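Side-chain contacts in transcriptional regulator (Mesorhizobium loti, PDB 3BHQ), which probably binds operator DNA as a dimeric TetR-family transcription factor, with an N-terminal helix-turn-helix domain and an all-helical C-terminal domain: residues T22-S27 and A39-A44; T58-V63 and D120-L125; R98-L103 and E192-A197; F167-W172 and V199-A204. All coordinates share one frame; numbering follows the deposited sequence. Where two conformers were deposited one is given.

In the fold
The four contacts fall into two groups on opposite sides of the chain's centre. Contact 1 lies within the presumed DNA-binding domain, and contact 2 joins that domain to the C-terminal one; their centres are 16 Å apart, and they meet directly where F25 stacks on F60 and T22 packs against V63. Contacts 3 and 4 share helix 188-206 in the C-terminal domain. Only 10 Å separates their centres, and the H194 ring of contact 3 is hydrogen-bonded to the L170 carbonyl of contact 4. Contact 4 also borders the second subunit. Between contacts 2 and 3 the centres are 29 Å apart, with nearest atoms about 13 Å apart.

Contact 1. Residues T22-S27 and A39-A44; sequences TAAFIS and ATKAGA. With EDO (1,2-ethanediol), chain E; EDO (1,2-ethanediol), chain K.
A23 meets K41 where the first helix of a TetR-type DNA-binding domain, 9-28, faces helix 35-42, the opening helix of the predicted helix-turn-helix. The backbones stay well apart, with 8.4 Å between A24 CA and K41 CA at their nearest, and one long lysine chain spans the interval. G43, with positive phi, completes a Schellman motif after helix 35-42. On A23 the methyl group does the touching: its CB lies 3.5 Å from K41 CE, a van der Waals contact with the carbon next to the ammonium group. A24, the next residue, is buried and points the same way, but its CB only comes within 4.4 Å of K41 CD. F25 turns off to stack on F60 of helix 56-83. At S27 the contact is carried on by a 1,2-ethanediol, probably from the crystallisation liquor, whose C1 sits 3.4 Å from S27 CB. The same molecule lies alongside the end of the lysine, its C2 3.4 Å from K41 CE. K41 reaches this far because its chain is extended from CA to CE, with CG anti to the backbone N (chi1 -176°). The lysine bends only at its last torsion, chi4 65°, which swings NZ round to the diol, and K41 NZ donates a 2.8 Å hydrogen bond to O1 of that ethanediol.

Contact 2. Residues T58-V63 and D120-L125; sequences TLFGEV and DRMPQL. With EDO (1,2-ethanediol), chain H; EDO (1,2-ethanediol), chain L.
F60 and L125 bring together the two domains of this TetR-type fold: helix 56-83, which starts in the DNA-binding domain, and the first turn of helix 123-150 in the C-terminal domain. The backbones come close, G61 CA and L125 CA being 5.7 Å apart. CG of F60 is swung opposite the main-chain N (chi1 -157°), which carries the ring out to segment 120-125. L125 lays one methyl over a ring face in a CH-pi contact, with CD1 3.7 Å from the F60 ring centroid and 20° off the normal. That methyl is displaced toward the rim, nearest F60 CD2 at 3.5 Å. The other branch of L125 lies on the backbone of the facing helix, its CD2 3.6 Å from G61 N. Selenomethionine M122 approaches the ring obliquely. Its chain runs out straight as far as SE and then bends (chi3 -75°), bringing CE to 3.9 Å from F60 CD2. With an alanine at F60, the L125 and M122 methyls would probably be left without the ring they pack on, opening a gap between the helices. At the exposed margin R121 forms a salt bridge with D31 through NH2. In the conformer given here, the R121 chain is extended from CG to NE, and R121 NE donates a 3.0 Å hydrogen bond to O1 of a 1,2-ethanediol, an oxygen that lies at the guanidinium edge, near its plane.

Contact 3. Residues R98-L103 and E192-A197; sequences RLIAVL and ERHADA
I100 and A195 mark the closest approach of segments 98-103 and 192-197, their CA atoms 7.5 Å apart, and the side chain of I100 bridges the interval between the two helices. It does so, in the conformer given, with its longer branch. CG1 lies beside the backbone N and opposite the carbonyl carbon (chi1 -73°), and with chi2 at 176° the branch is fully stretched, so that CD1 is the atom that arrives at the other helix. There I100 CD1 meets two neighbours in sequence. It is 3.8 Å from A195 CB, methyl against methyl, and 3.9 Å from H194 CD2, which it reaches at the edge of the imidazole and in the plane of the ring. The small A195 lets the isoleucine end come in close to the helix. H194 is fixed from beyond the two segments: its NE2 is hydrogen-bonded to the carbonyl O of L170, which satisfies that ring nitrogen and restrains the rotation of the ring whose CD2 edge faces I100. Polar support for the same pair of helices comes from a salt bridge between D196 and R97. Helix 159-181 adjoins the junction, with L170 packing on I100, while helix 56-83 lies against helix 88-103 through L99 on I75 and L103 on V71.

Contact 4. Residues F167-W172 and V199-A204; sequences FGMLLW and VEAFLA
M169 packs on A201 and F202 in a buried contact of mainly apolar side chains within the C-terminal domain, between helix 159-181 and the last helix, 188-206. The CA atoms closest across the segments, those of M169 and F202, are 8.1 Å apart, and the selenomethionine side chain fills most of that interval. CG of M169 stands anti to the carbonyl carbon (chi1 -70°) and the chain runs on nearly straight to the selenium, which lies 3.7 Å from A201 CB. The A201 methyl points toward helix 159-181 and takes the selenium on its tip. Beyond SE the chain turns, chi3 -85°, and the terminal methyl is carried along the helix surface to the next residue. M169 CE comes to rest 4.0 Å from F202 N and 4.2 Å from F202 CB, so it touches the root of the phenylalanine and not its ring. The ring itself meets F145 and Y206 with its plane inclined to theirs. A single flexible side chain thus serves two successive residues, by its selenium and by its methyl. Elsewhere on helix 159-181, F167 packs on helix 123-150. W172 meets F134 of the second subunit, and M169 itself packs on H165 of that subunit. This is the setting expected of a TetR-family C-terminal domain, an all-helical bundle in which, as in relatives, the late helices contribute to the core and to the dimer interface.

Contact 1. Residues T22-S27 and A39-A44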
# COMPACT_ATOMS: atom_id res chain seq x y z
N THR A 22 18.27 10.71 7.75
CA THR A 22 17.35 10.20 6.70
C THR A 22 18.11 9.36 5.68
O THR A 22 17.74 8.21 5.41
CB THR A 22 16.62 11.32 5.97
OG1 THR A 22 15.88 12.15 6.89
CG2 THR A 22 15.62 10.74 4.93
N ALA A 23 19.23 9.90 5.22
CA ALA A 23 20.08 9.16 4.26
C ALA A 23 20.67 7.89 4.88
O ALA A 23 20.73 6.83 4.25
CB ALA A 23 21.20 10.07 3.73
N ALA A 24 21.13 8.00 6.13
CA ALA A 24 21.75 6.86 6.85
C ALA A 24 20.77 5.71 7.07
O ALA A 24 21.09 4.55 6.80
CB ALA A 24 22.37 7.32 8.21
N PHE A 25 19.58 6.04 7.59
CA PHE A 25 18.54 5.03 7.76
C PHE A 25 18.14 4.37 6.44
O PHE A 25 18.04 3.15 6.40
CB PHE A 25 17.29 5.59 8.46
CG PHE A 25 17.48 5.96 9.91
CD1 PHE A 25 18.10 5.08 10.80
CD2 PHE A 25 16.98 7.16 10.41
CE1 PHE A 25 18.27 5.41 12.13
CE2 PHE A 25 17.13 7.50 11.78
CZ PHE A 25 17.78 6.61 12.63
N ILE A 26 17.99 5.15 5.38
CA ILE A 26 17.65 4.58 4.05
C ILE A 26 18.76 3.66 3.55
O ILE A 26 18.50 2.55 3.09
CB ILE A 26 17.30 5.68 3.03
CG1 ILE A 26 15.94 6.27 3.41
CG2 ILE A 26 17.33 5.12 1.57
CD1 ILE A 26 15.51 7.52 2.65
N SER A 27 20.00 4.09 3.70
CA SER A 27 21.14 3.32 3.24
C SER A 27 21.44 2.06 4.05
O SER A 27 21.76 1.03 3.49
CB SER A 27 22.38 4.24 3.22
OG SER A 27 23.55 3.55 2.79
N ALA A 39 26.06 11.66 13.46
CA ALA A 39 26.74 12.89 13.89
C ALA A 39 27.86 13.22 12.92
O ALA A 39 27.96 14.35 12.42
CB ALA A 39 27.29 12.77 15.34
N THR A 40 28.69 12.22 12.62
CA THR A 40 29.81 12.41 11.70
C THR A 40 29.34 12.84 10.30
O THR A 40 29.85 13.81 9.75
CB THR A 40 30.66 11.14 11.62
OG1 THR A 40 31.16 10.85 12.92
CG2 THR A 40 31.81 11.31 10.64
N LYS A 41 28.33 12.14 9.78
CA LYS A 41 27.77 12.44 8.47
C LYS A 41 27.19 13.86 8.40
O LYS A 41 27.29 14.53 7.37
CB LYS A 41 26.72 11.38 8.11
CG LYS A 41 26.10 11.48 6.75
CD LYS A 41 25.04 10.39 6.59
CE LYS A 41 24.32 10.51 5.27
NZ LYS A 41 25.29 10.25 4.14
N ALA A 42 26.60 14.31 9.50
CA ALA A 42 25.99 15.64 9.60
C ALA A 42 26.96 16.75 9.92
O ALA A 42 26.57 17.91 9.85
CB ALA A 42 24.91 15.63 10.69
N GLY A 43 28.18 16.42 10.31
CA GLY A 43 29.15 17.41 10.74
C GLY A 43 28.77 18.05 12.06
O GLY A 43 28.90 19.26 12.23
N ALA A 44 28.23 17.23 12.96
CA ALA A 44 27.83 17.65 14.29
C ALA A 44 28.62 16.85 15.33
O ALA A 44 29.08 15.74 15.05
CB ALA A 44 26.33 17.40 14.48
C1 EDO E . 24.45 6.82 3.90
O1 EDO E . 24.82 7.79 2.92
C2 EDO E . 25.04 7.16 5.26
O2 EDO E . 25.36 5.99 6.01
C1 EDO K . 17.90 -0.94 4.66
O1 EDO K . 16.96 -2.01 4.70
C2 EDO K . 18.83 -1.09 3.46
O2 EDO K . 20.05 -1.71 3.89

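Contact 2. Residues T58-V63 and D120-L125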
# COMPACT_ATOMS: atom_id res chain seq x y z
N THR A 58 14.11 8.06 18.67
CA THR A 58 13.58 9.42 18.64
C THR A 58 13.95 10.14 17.35
O THR A 58 13.10 10.77 16.70
CB THR A 58 14.01 10.19 19.90
OG1 THR A 58 13.59 9.48 21.08
CG2 THR A 58 13.43 11.62 19.91
N LEU A 59 15.22 10.01 16.95
CA LEU A 59 15.69 10.64 15.73
C LEU A 59 14.96 10.07 14.49
O LEU A 59 14.59 10.84 13.60
CB LEU A 59 17.21 10.45 15.62
CG LEU A 59 17.91 11.05 14.39
CD1 LEU A 59 17.51 12.48 14.04
CD2 LEU A 59 19.46 10.97 14.52
N PHE A 60 14.70 8.77 14.47
CA PHE A 60 13.95 8.14 13.35
C PHE A 60 12.53 8.76 13.28
O PHE A 60 12.01 9.04 12.20
CB PHE A 60 13.89 6.62 13.54
CG PHE A 60 13.65 5.79 12.28
CD1 PHE A 60 13.31 6.33 11.04
CD2 PHE A 60 13.72 4.39 12.39
CE1 PHE A 60 13.11 5.50 9.93
CE2 PHE A 60 13.51 3.56 11.27
CZ PHE A 60 13.22 4.12 10.07
N GLY A 61 11.92 9.01 14.44
CA GLY A 61 10.63 9.65 14.47
C GLY A 61 10.65 11.04 13.86
O GLY A 61 9.75 11.41 13.09
N GLU A 62 11.68 11.82 14.17
CA GLU A 62 11.86 13.15 13.55
C GLU A 62 12.10 13.09 12.02
O GLU A 62 11.69 14.00 11.30
CB GLU A 62 12.97 13.93 14.26
CG GLU A 62 12.54 14.34 15.64
CD GLU A 62 11.49 15.46 15.62
OE1 GLU A 62 11.63 16.46 14.88
OE2 GLU A 62 10.55 15.35 16.37
N VAL A 63 12.83 12.06 11.56
CA VAL A 63 13.04 11.83 10.12
C VAL A 63 11.68 11.64 9.45
O VAL A 63 11.39 12.26 8.41
CB VAL A 63 13.95 10.61 9.88
CG1 VAL A 63 13.84 10.06 8.44
CG2 VAL A 63 15.40 10.99 10.23
N ASP A 120 5.84 -3.20 14.04
CA ASP A 120 5.76 -3.85 15.36
C ASP A 120 6.80 -3.36 16.33
O ASP A 120 6.50 -3.13 17.50
CB ASP A 120 5.87 -5.37 15.23
CG ASP A 120 4.68 -5.97 14.51
OD1 ASP A 120 3.52 -5.71 14.91
OD2 ASP A 120 4.90 -6.69 13.53
N ARG A 121 8.03 -3.18 15.84
CA ARG A 121 9.16 -2.74 16.67
C ARG A 121 9.01 -1.29 17.13
O ARG A 121 9.30 -0.95 18.31
CB ARG A 121 10.43 -2.87 15.84
CG ARG A 121 11.67 -2.70 16.59
CD ARG A 121 12.83 -2.85 15.69
NE ARG A 121 14.06 -2.78 16.46
CZ ARG A 121 15.28 -2.85 15.95
NH1 ARG A 121 15.47 -2.99 14.64
NH2 ARG A 121 16.32 -2.77 16.79
N MSE A 122 8.63 -0.41 16.20
CA MSE A 122 8.49 1.04 16.49
C MSE A 122 7.19 1.50 15.81
O MSE A 122 7.22 2.18 14.78
CB MSE A 122 9.70 1.81 15.98
CG MSE A 122 10.99 1.55 16.75
SE MSE A 122 12.57 2.41 16.08
CE MSE A 122 12.85 1.27 14.55
N PRO A 123 6.03 1.13 16.38
CA PRO A 123 4.72 1.41 15.78
C PRO A 123 4.47 2.89 15.59
O PRO A 123 3.72 3.26 14.70
CB PRO A 123 3.72 0.79 16.76
CG PRO A 123 4.45 0.54 17.99
CD PRO A 123 5.90 0.47 17.69
N GLN A 124 5.12 3.73 16.41
CA GLN A 124 4.93 5.18 16.31
C GLN A 124 5.35 5.79 14.97
O GLN A 124 4.83 6.85 14.60
CB GLN A 124 5.58 5.91 17.48
CG GLN A 124 7.08 5.98 17.49
CD GLN A 124 7.80 4.75 17.95
OE1 GLN A 124 7.22 3.69 18.19
NE2 GLN A 124 9.13 4.91 18.09
N LEU A 125 6.28 5.16 14.28
CA LEU A 125 6.77 5.68 13.00
C LEU A 125 5.64 5.64 11.97
O LEU A 125 5.35 6.66 11.32
CB LEU A 125 7.99 4.88 12.48
CG LEU A 125 9.22 4.81 13.43
CD1 LEU A 125 10.31 3.91 12.82
CD2 LEU A 125 9.72 6.20 13.79
C1 EDO H . 13.64 0.11 19.06
O1 EDO H . 13.86 -1.30 19.03
C2 EDO H . 14.61 0.76 20.05
O2 EDO H . 15.92 0.83 19.47
C1 EDO L . 6.18 -5.78 10.75
O1 EDO L . 6.30 -6.98 11.54
C2 EDO L . 6.88 -6.07 9.43
O2 EDO L . 8.28 -6.36 9.60

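Contact 3. Residues R98-L103 and E192-A197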
# COMPACT_ATOMS: atom_id res chain seq x y z
N ARG A 98 2.02 15.30 -11.24
CA ARG A 98 2.92 15.74 -10.16
C ARG A 98 2.85 14.81 -8.95
O ARG A 98 3.88 14.50 -8.35
CB ARG A 98 2.64 17.18 -9.71
CG ARG A 98 2.91 18.24 -10.76
CD ARG A 98 4.42 18.49 -11.01
NE ARG A 98 5.09 19.09 -9.85
CZ ARG A 98 5.90 18.48 -8.97
NH1 ARG A 98 6.41 19.21 -7.97
NH2 ARG A 98 6.22 17.19 -9.06
N LEU A 99 1.64 14.37 -8.59
CA LEU A 99 1.44 13.43 -7.44
C LEU A 99 2.20 12.14 -7.67
O LEU A 99 2.85 11.64 -6.74
CB LEU A 99 -0.04 13.11 -7.20
CG LEU A 99 -0.98 14.20 -6.71
CD1 LEU A 99 -2.41 13.64 -6.67
CD2 LEU A 99 -0.55 14.76 -5.35
N ILE A 100 2.08 11.58 -8.87
CA ILE A 100 2.83 10.35 -9.22
C ILE A 100 4.31 10.57 -9.07
O ILE A 100 4.99 9.79 -8.44
CB ILE A 100 2.59 9.89 -10.69
CG1 ILE A 100 1.19 9.31 -10.80
CG2 ILE A 100 3.64 8.83 -11.13
CD1 ILE A 100 0.81 8.92 -12.21
N ALA A 101 4.83 11.65 -9.64
CA ALA A 101 6.29 11.93 -9.58
C ALA A 101 6.81 12.10 -8.15
O ALA A 101 7.86 11.57 -7.79
CB ALA A 101 6.64 13.15 -10.42
N VAL A 102 6.06 12.82 -7.32
CA VAL A 102 6.43 13.06 -5.93
C VAL A 102 6.35 11.79 -5.07
O VAL A 102 7.28 11.44 -4.33
CB VAL A 102 5.54 14.18 -5.31
CG1 VAL A 102 5.72 14.30 -3.80
CG2 VAL A 102 5.82 15.50 -6.00
N LEU A 103 5.20 11.12 -5.16
CA LEU A 103 4.92 9.97 -4.31
C LEU A 103 5.67 8.70 -4.71
O LEU A 103 5.83 7.81 -3.86
CB LEU A 103 3.41 9.77 -4.14
CG LEU A 103 2.67 10.97 -3.51
CD1 LEU A 103 1.17 10.79 -3.53
CD2 LEU A 103 3.15 11.22 -2.09
N GLU A 192 2.34 9.74 -17.79
CA GLU A 192 1.24 10.59 -18.26
C GLU A 192 0.00 9.79 -18.67
O GLU A 192 -1.12 10.15 -18.28
CB GLU A 192 1.71 11.51 -19.41
CG GLU A 192 2.77 12.55 -18.94
CD GLU A 192 3.31 13.44 -20.06
OE1 GLU A 192 2.90 13.30 -21.23
OE2 GLU A 192 4.17 14.30 -19.74
N ARG A 193 0.17 8.70 -19.43
CA ARG A 193 -0.98 7.88 -19.82
C ARG A 193 -1.75 7.37 -18.60
O ARG A 193 -2.99 7.31 -18.61
CB ARG A 193 -0.60 6.67 -20.69
CG ARG A 193 -0.29 6.99 -22.15
CD ARG A 193 -0.47 5.73 -23.01
NE ARG A 193 0.36 4.63 -22.53
CZ ARG A 193 1.67 4.47 -22.77
NH1 ARG A 193 2.36 5.34 -23.53
NH2 ARG A 193 2.29 3.41 -22.26
N HIS A 194 -0.99 6.99 -17.57
CA HIS A 194 -1.56 6.47 -16.33
C HIS A 194 -2.34 7.54 -15.55
O HIS A 194 -3.47 7.32 -15.16
CB HIS A 194 -0.48 5.89 -15.43
CG HIS A 194 -1.03 5.20 -14.23
ND1 HIS A 194 -1.60 3.95 -14.32
CD2 HIS A 194 -1.15 5.58 -12.94
CE1 HIS A 194 -2.03 3.58 -13.12
NE2 HIS A 194 -1.79 4.57 -12.28
N ALA A 195 -1.70 8.67 -15.33
CA ALA A 195 -2.34 9.79 -14.65
C ALA A 195 -3.62 10.21 -15.39
O ALA A 195 -4.67 10.37 -14.78
CB ALA A 195 -1.35 10.97 -14.53
N ASP A 196 -3.54 10.32 -16.72
CA ASP A 196 -4.69 10.78 -17.51
C ASP A 196 -5.86 9.83 -17.51
O ASP A 196 -7.01 10.26 -17.44
CB ASP A 196 -4.28 11.09 -18.95
CG ASP A 196 -3.26 12.20 -19.05
OD1 ASP A 196 -2.85 12.82 -18.04
OD2 ASP A 196 -2.82 12.40 -20.20
N ALA A 197 -5.58 8.52 -17.58
CA ALA A 197 -6.62 7.52 -17.48
C ALA A 197 -7.32 7.56 -16.09
O ALA A 197 -8.53 7.43 -16.01
CB ALA A 197 -6.02 6.11 -17.75

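Contact 4. Residues F167-W172 and V199-A204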
# COMPACT_ATOMS: atom_id res chain seq x y z
N PHE A 167 -6.49 9.32 -5.44
CA PHE A 167 -5.22 8.73 -5.04
C PHE A 167 -5.20 7.21 -5.24
O PHE A 167 -4.21 6.66 -5.73
CB PHE A 167 -4.87 9.07 -3.58
CG PHE A 167 -4.26 10.44 -3.39
CD1 PHE A 167 -5.01 11.59 -3.49
CD2 PHE A 167 -2.91 10.57 -3.07
CE1 PHE A 167 -4.44 12.85 -3.27
CE2 PHE A 167 -2.33 11.84 -2.85
CZ PHE A 167 -3.10 12.98 -2.95
N GLY A 168 -6.31 6.57 -4.89
CA GLY A 168 -6.41 5.12 -5.05
C GLY A 168 -6.34 4.68 -6.50
O GLY A 168 -5.60 3.76 -6.84
N MSE A 169 -7.07 5.35 -7.39
CA MSE A 169 -7.00 5.00 -8.82
C MSE A 169 -5.63 5.25 -9.39
O MSE A 169 -5.11 4.44 -10.18
CB MSE A 169 -8.09 5.72 -9.61
CG MSE A 169 -9.39 5.18 -9.28
SE MSE A 169 -10.74 5.77 -10.47
CE MSE A 169 -11.00 7.24 -9.56
N LEU A 170 -5.01 6.36 -8.99
CA LEU A 170 -3.71 6.73 -9.47
C LEU A 170 -2.59 5.82 -9.00
O LEU A 170 -1.65 5.54 -9.76
CB LEU A 170 -3.41 8.17 -8.99
CG LEU A 170 -2.23 8.92 -9.53
CD1 LEU A 170 -2.47 9.19 -11.02
CD2 LEU A 170 -2.14 10.25 -8.72
N LEU A 171 -2.64 5.38 -7.74
CA LEU A 171 -1.50 4.71 -7.15
C LEU A 171 -1.65 3.23 -6.81
O LEU A 171 -0.64 2.62 -6.49
CB LEU A 171 -1.13 5.46 -5.87
CG LEU A 171 -0.72 6.93 -6.05
CD1 LEU A 171 -0.62 7.64 -4.69
CD2 LEU A 171 0.57 7.01 -6.83
N TRP A 172 -2.85 2.68 -6.93
CA TRP A 172 -3.04 1.27 -6.52
C TRP A 172 -2.01 0.35 -7.22
O TRP A 172 -1.33 -0.40 -6.54
CB TRP A 172 -4.49 0.75 -6.72
CG TRP A 172 -4.67 -0.62 -6.13
CD1 TRP A 172 -4.87 -1.78 -6.80
CD2 TRP A 172 -4.61 -0.92 -4.76
NE1 TRP A 172 -4.95 -2.81 -5.89
CE2 TRP A 172 -4.79 -2.31 -4.63
CE3 TRP A 172 -4.43 -0.15 -3.61
CZ2 TRP A 172 -4.77 -2.94 -3.41
CZ3 TRP A 172 -4.43 -0.80 -2.36
CH2 TRP A 172 -4.59 -2.19 -2.29
N VAL A 199 -7.56 10.25 -14.12
CA VAL A 199 -8.35 11.50 -14.14
C VAL A 199 -9.63 11.35 -14.96
O VAL A 199 -10.68 11.84 -14.55
CB VAL A 199 -7.49 12.68 -14.62
CG1 VAL A 199 -8.35 13.94 -14.94
CG2 VAL A 199 -6.43 12.97 -13.61
N GLU A 200 -9.57 10.67 -16.10
CA GLU A 200 -10.78 10.41 -16.89
C GLU A 200 -11.82 9.66 -16.09
O GLU A 200 -12.99 10.01 -16.09
CB GLU A 200 -10.45 9.65 -18.17
CG GLU A 200 -11.63 9.40 -19.08
CD GLU A 200 -11.20 8.70 -20.36
OE1 GLU A 200 -10.56 9.36 -21.21
OE2 GLU A 200 -11.50 7.49 -20.51
N ALA A 201 -11.38 8.61 -15.38
CA ALA A 201 -12.30 7.85 -14.55
C ALA A 201 -12.85 8.70 -13.40
O ALA A 201 -14.03 8.67 -13.07
CB ALA A 201 -11.60 6.60 -14.01
N PHE A 202 -11.96 9.45 -12.75
CA PHE A 202 -12.35 10.37 -11.68
C PHE A 202 -13.43 11.36 -12.12
O PHE A 202 -14.41 11.54 -11.39
CB PHE A 202 -11.13 11.13 -11.14
CG PHE A 202 -11.46 12.10 -10.04
CD1 PHE A 202 -11.44 11.70 -8.72
CD2 PHE A 202 -11.76 13.43 -10.35
CE1 PHE A 202 -11.72 12.62 -7.72
CE2 PHE A 202 -12.07 14.35 -9.34
CZ PHE A 202 -12.05 13.93 -8.04
N LEU A 203 -13.25 11.99 -13.28
CA LEU A 203 -14.25 12.95 -13.78
C LEU A 203 -15.57 12.28 -14.20
O LEU A 203 -16.62 12.94 -14.14
CB LEU A 203 -13.69 13.82 -14.91
CG LEU A 203 -12.68 14.86 -14.40
CD1 LEU A 203 -11.97 15.56 -15.56
CD2 LEU A 203 -13.31 15.88 -13.49
N ALA A 204 -15.53 11.00 -14.58
CA ALA A 204 -16.75 10.24 -14.89
C ALA A 204 -17.66 10.17 -13.67
O ALA A 204 -18.88 10.19 -13.82
CB ALA A 204 -16.42 8.85 -15.42